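Local atomic coordinates of cystalysin (PDB entry 1C7N), a protein that belongs to the class I and II aminotransferase family and contains covalently bound pyridoxal-5'-phosphate. Residues K238-A243 against K290-C295. Sequence-based numbering, arbitrary orientation.
Sequences KTFNIA and KWLDGC. With PLP (pyridoxal-5'-phosphate), chain I.
Thr-239 and Leu-292 make the tight part of this contact: the methyl CG2 of Thr-239 meets both ends of the leucine fork, 3.6 Å from Leu-292 CD2 and 3.7 Å from Leu-292 CD1. A chi1 of -50° sets OG1 of the threonine beside the backbone N and CG2 anti to it, which keeps OG1 off this apolar patch, hydrogen-bonded instead to Asp-208 OD2. The same methyl also lies over one face of the Phe-240 ring, toward its rim. Beside it, Thr-239 O comes up to the edge of the Trp-291 indole, in its plane, 3.6 Å from Trp-291 CZ3; this buried carbonyl has no hydrogen-bond partner in the model. Phe-5 and Tyr-3 also pack on the indole. One residue back, Lys-238 turns to the other side and is joined covalently through NZ to C4A of pyridoxal-5'-phosphate at 1.3 Å, the internal aldimine of fold-type I PLP enzymes. Helix 289-313 packs behind the short, weakly bonded helix that carries Lys-238; that helix stops at Phe-240, and Asn-241, with positive phi, closes it in a Schellman motif. Phe-240 sits more loosely, its CD2 4.0 Å from Trp-291 CE3 and its CE2 4.2 Å from Leu-292 CB. On the far side of helix 289-313, Lys-290 and Asp-293 are exposed.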
ATOM      1  N   LYS A 238     -10.737  -9.668   5.228  1.00 11.61           N
ATOM      2  CA  LYS A 238     -10.993 -10.936   5.899  1.00 12.72           C
ATOM      3  C   LYS A 238     -12.303 -11.538   5.386  1.00 12.47           C
ATOM      4  O   LYS A 238     -12.393 -12.742   5.120  1.00 12.78           O
ATOM      5  CB  LYS A 238     -11.061 -10.733   7.417  1.00 14.09           C
ATOM      6  CG  LYS A 238      -9.693 -10.722   8.083  1.00 17.01           C
ATOM      7  CD  LYS A 238      -9.046 -12.108   8.001  1.00 16.63           C
ATOM      8  CE  LYS A 238      -7.603 -12.145   8.533  1.00 19.99           C
ATOM      9  NZ  LYS A 238      -7.412 -11.095   9.535  1.00 20.03           N
ATOM     10  N   THR A 239     -13.307 -10.688   5.218  1.00 11.44           N
ATOM     11  CA  THR A 239     -14.619 -11.129   4.747  1.00 10.59           C
ATOM     12  C   THR A 239     -14.598 -11.835   3.389  1.00 10.08           C
ATOM     13  O   THR A 239     -15.198 -12.900   3.226  1.00  8.70           O
ATOM     14  CB  THR A 239     -15.595  -9.939   4.635  1.00 10.51           C
ATOM     15  OG1 THR A 239     -15.574  -9.185   5.854  1.00 10.27           O
ATOM     16  CG2 THR A 239     -17.021 -10.433   4.365  1.00  9.58           C
ATOM     17  N   PHE A 240     -13.903 -11.252   2.415  1.00 10.06           N
ATOM     18  CA  PHE A 240     -13.878 -11.823   1.069  1.00 10.57           C
ATOM     19  C   PHE A 240     -12.541 -12.405   0.602  1.00 10.60           C
ATOM     20  O   PHE A 240     -12.319 -12.604  -0.597  1.00  9.80           O
ATOM     21  CB  PHE A 240     -14.371 -10.770   0.074  1.00 10.71           C
ATOM     22  CG  PHE A 240     -15.737 -10.225   0.408  1.00 10.37           C
ATOM     23  CD1 PHE A 240     -15.877  -9.043   1.128  1.00 10.17           C
ATOM     24  CD2 PHE A 240     -16.888 -10.916   0.028  1.00  9.90           C
ATOM     25  CE1 PHE A 240     -17.144  -8.556   1.465  1.00  9.33           C
ATOM     26  CE2 PHE A 240     -18.157 -10.439   0.361  1.00  8.67           C
ATOM     27  CZ  PHE A 240     -18.284  -9.258   1.079  1.00  8.25           C
ATOM     28  N   ASN A 241     -11.657 -12.681   1.557  1.00  9.04           N
ATOM     29  CA  ASN A 241     -10.352 -13.268   1.261  1.00  8.56           C
ATOM     30  C   ASN A 241      -9.514 -12.437   0.285  1.00  9.01           C
ATOM     31  O   ASN A 241      -8.934 -12.976  -0.667  1.00  6.85           O
ATOM     32  CB  ASN A 241     -10.556 -14.689   0.712  1.00  9.15           C
ATOM     33  CG  ASN A 241      -9.273 -15.493   0.661  1.00  8.81           C
ATOM     34  OD1 ASN A 241      -8.308 -15.195   1.361  1.00 10.25           O
ATOM     35  ND2 ASN A 241      -9.266 -16.538  -0.160  1.00  8.94           N
ATOM     36  N   ILE A 242      -9.443 -11.128   0.524  1.00  9.22           N
ATOM     37  CA  ILE A 242      -8.651 -10.255  -0.343  1.00  9.76           C
ATOM     38  C   ILE A 242      -7.606  -9.431   0.401  1.00  9.84           C
ATOM     39  O   ILE A 242      -7.461  -8.226   0.173  1.00  9.28           O
ATOM     40  CB  ILE A 242      -9.544  -9.307  -1.185  1.00  9.24           C
ATOM     41  CG1 ILE A 242     -10.466  -8.484  -0.286  1.00 10.95           C
ATOM     42  CG2 ILE A 242     -10.346 -10.118  -2.193  1.00  9.72           C
ATOM     43  CD1 ILE A 242     -11.284  -7.439  -1.053  1.00 11.78           C
ATOM     44  N   ALA A 243      -6.871 -10.094   1.289  1.00 10.30           N
ATOM     45  CA  ALA A 243      -5.812  -9.443   2.045  1.00 11.31           C
ATOM     46  C   ALA A 243      -4.753  -8.979   1.044  1.00 11.89           C
ATOM     47  O   ALA A 243      -4.002  -8.050   1.313  1.00 12.04           O
ATOM     48  CB  ALA A 243      -5.193 -10.424   3.047  1.00 11.18           C
ATOM     49  N   LYS A 290     -24.227 -13.190  -1.565  1.00 17.71           N
ATOM     50  CA  LYS A 290     -24.618 -14.600  -1.589  1.00 17.28           C
ATOM     51  C   LYS A 290     -23.420 -15.509  -1.353  1.00 15.42           C
ATOM     52  O   LYS A 290     -23.540 -16.563  -0.731  1.00 14.03           O
ATOM     53  CB  LYS A 290     -25.247 -14.975  -2.933  1.00 18.87           C
ATOM     54  CG  LYS A 290     -26.477 -14.180  -3.335  1.00 22.85           C
ATOM     55  CD  LYS A 290     -27.644 -14.386  -2.398  1.00 23.87           C
ATOM     56  CE  LYS A 290     -28.926 -13.867  -3.041  1.00 25.18           C
ATOM     57  NZ  LYS A 290     -28.749 -12.502  -3.620  1.00 24.40           N
ATOM     58  N   TRP A 291     -22.263 -15.110  -1.874  1.00 13.56           N
ATOM     59  CA  TRP A 291     -21.065 -15.912  -1.702  1.00 11.77           C
ATOM     60  C   TRP A 291     -20.711 -15.956  -0.217  1.00 12.27           C
ATOM     61  O   TRP A 291     -20.375 -17.011   0.320  1.00 11.95           O
ATOM     62  CB  TRP A 291     -19.905 -15.321  -2.507  1.00 10.20           C
ATOM     63  CG  TRP A 291     -18.624 -16.069  -2.321  1.00  9.07           C
ATOM     64  CD1 TRP A 291     -18.176 -17.140  -3.042  1.00  8.45           C
ATOM     65  CD2 TRP A 291     -17.640 -15.818  -1.316  1.00  8.13           C
ATOM     66  NE1 TRP A 291     -16.964 -17.573  -2.542  1.00  9.73           N
ATOM     67  CE2 TRP A 291     -16.618 -16.776  -1.481  1.00  9.25           C
ATOM     68  CE3 TRP A 291     -17.524 -14.874  -0.285  1.00  9.28           C
ATOM     69  CZ2 TRP A 291     -15.492 -16.818  -0.651  1.00  7.21           C
ATOM     70  CZ3 TRP A 291     -16.406 -14.917   0.534  1.00  9.77           C
ATOM     71  CH2 TRP A 291     -15.404 -15.884   0.343  1.00  7.70           C
ATOM     72  N   LEU A 292     -20.801 -14.806   0.445  1.00 12.53           N
ATOM     73  CA  LEU A 292     -20.497 -14.719   1.868  1.00 13.07           C
ATOM     74  C   LEU A 292     -21.423 -15.610   2.701  1.00 13.66           C
ATOM     75  O   LEU A 292     -20.983 -16.223   3.678  1.00 13.47           O
ATOM     76  CB  LEU A 292     -20.607 -13.266   2.344  1.00 13.77           C
ATOM     77  CG  LEU A 292     -20.341 -13.012   3.830  1.00 14.15           C
ATOM     78  CD1 LEU A 292     -18.974 -13.571   4.216  1.00 14.00           C
ATOM     79  CD2 LEU A 292     -20.397 -11.523   4.107  1.00 13.46           C
ATOM     80  N   ASP A 293     -22.700 -15.679   2.327  1.00 14.10           N
ATOM     81  CA  ASP A 293     -23.651 -16.517   3.059  1.00 15.41           C
ATOM     82  C   ASP A 293     -23.206 -17.969   2.974  1.00 14.07           C
ATOM     83  O   ASP A 293     -23.210 -18.697   3.971  1.00 13.86           O
ATOM     84  CB  ASP A 293     -25.070 -16.401   2.481  1.00 17.99           C
ATOM     85  CG  ASP A 293     -25.677 -15.024   2.678  1.00 20.57           C
ATOM     86  OD1 ASP A 293     -25.401 -14.388   3.715  1.00 20.91           O
ATOM     87  OD2 ASP A 293     -26.451 -14.588   1.798  1.00 23.51           O
ATOM     88  N   GLY A 294     -22.828 -18.387   1.771  1.00 14.07           N
ATOM     89  CA  GLY A 294     -22.377 -19.752   1.569  1.00 12.84           C
ATOM     90  C   GLY A 294     -21.084 -20.044   2.307  1.00 12.70           C
ATOM     91  O   GLY A 294     -20.891 -21.149   2.827  1.00 12.18           O
ATOM     92  N   CYS A 295     -20.195 -19.055   2.359  1.00 11.42           N
ATOM     93  CA  CYS A 295     -18.915 -19.218   3.046  1.00 11.85           C
ATOM     94  C   CYS A 295     -19.140 -19.439   4.539  1.00 11.84           C
ATOM     95  O   CYS A 295     -18.562 -20.345   5.137  1.00 13.44           O
ATOM     96  CB  CYS A 295     -18.037 -17.979   2.834  1.00 11.42           C
ATOM     97  SG  CYS A 295     -16.357 -18.128   3.501  1.00 11.84           S
TER
HETATM   98  N1  PLP I 400      -6.785  -7.268  12.651  1.00 18.15           N
HETATM   99  C2  PLP I 400      -7.098  -8.576  13.069  1.00 18.53           C
HETATM  100  C2A PLP I 400      -7.693  -8.682  14.460  1.00 17.94           C
HETATM  101  C3  PLP I 400      -6.903  -9.637  12.077  1.00 19.11           C
HETATM  102  O3  PLP I 400      -7.108 -10.860  12.569  1.00 20.43           O
HETATM  103  C4  PLP I 400      -6.471  -9.303  10.771  1.00 20.03           C
HETATM  104  C4A PLP I 400      -6.357 -10.318   9.724  1.00 19.47           C
HETATM  105  C5  PLP I 400      -6.209  -7.864  10.453  1.00 20.72           C
HETATM  106  C6  PLP I 400      -6.348  -6.895  11.404  1.00 18.41           C
HETATM  107  C5A PLP I 400      -6.114  -7.519   8.969  1.00 23.70           C
HETATM  108  O4P PLP I 400      -5.031  -6.879   8.421  1.00 28.26           O
HETATM  109  P   PLP I 400      -5.239  -6.533   6.846  1.00 28.09           P
HETATM  110  O1P PLP I 400      -3.879  -6.204   6.427  1.00 32.15           O
HETATM  111  O2P PLP I 400      -6.176  -5.343   6.746  1.00 29.74           O
HETATM  112  O3P PLP I 400      -5.776  -7.694   6.128  1.00 29.26           O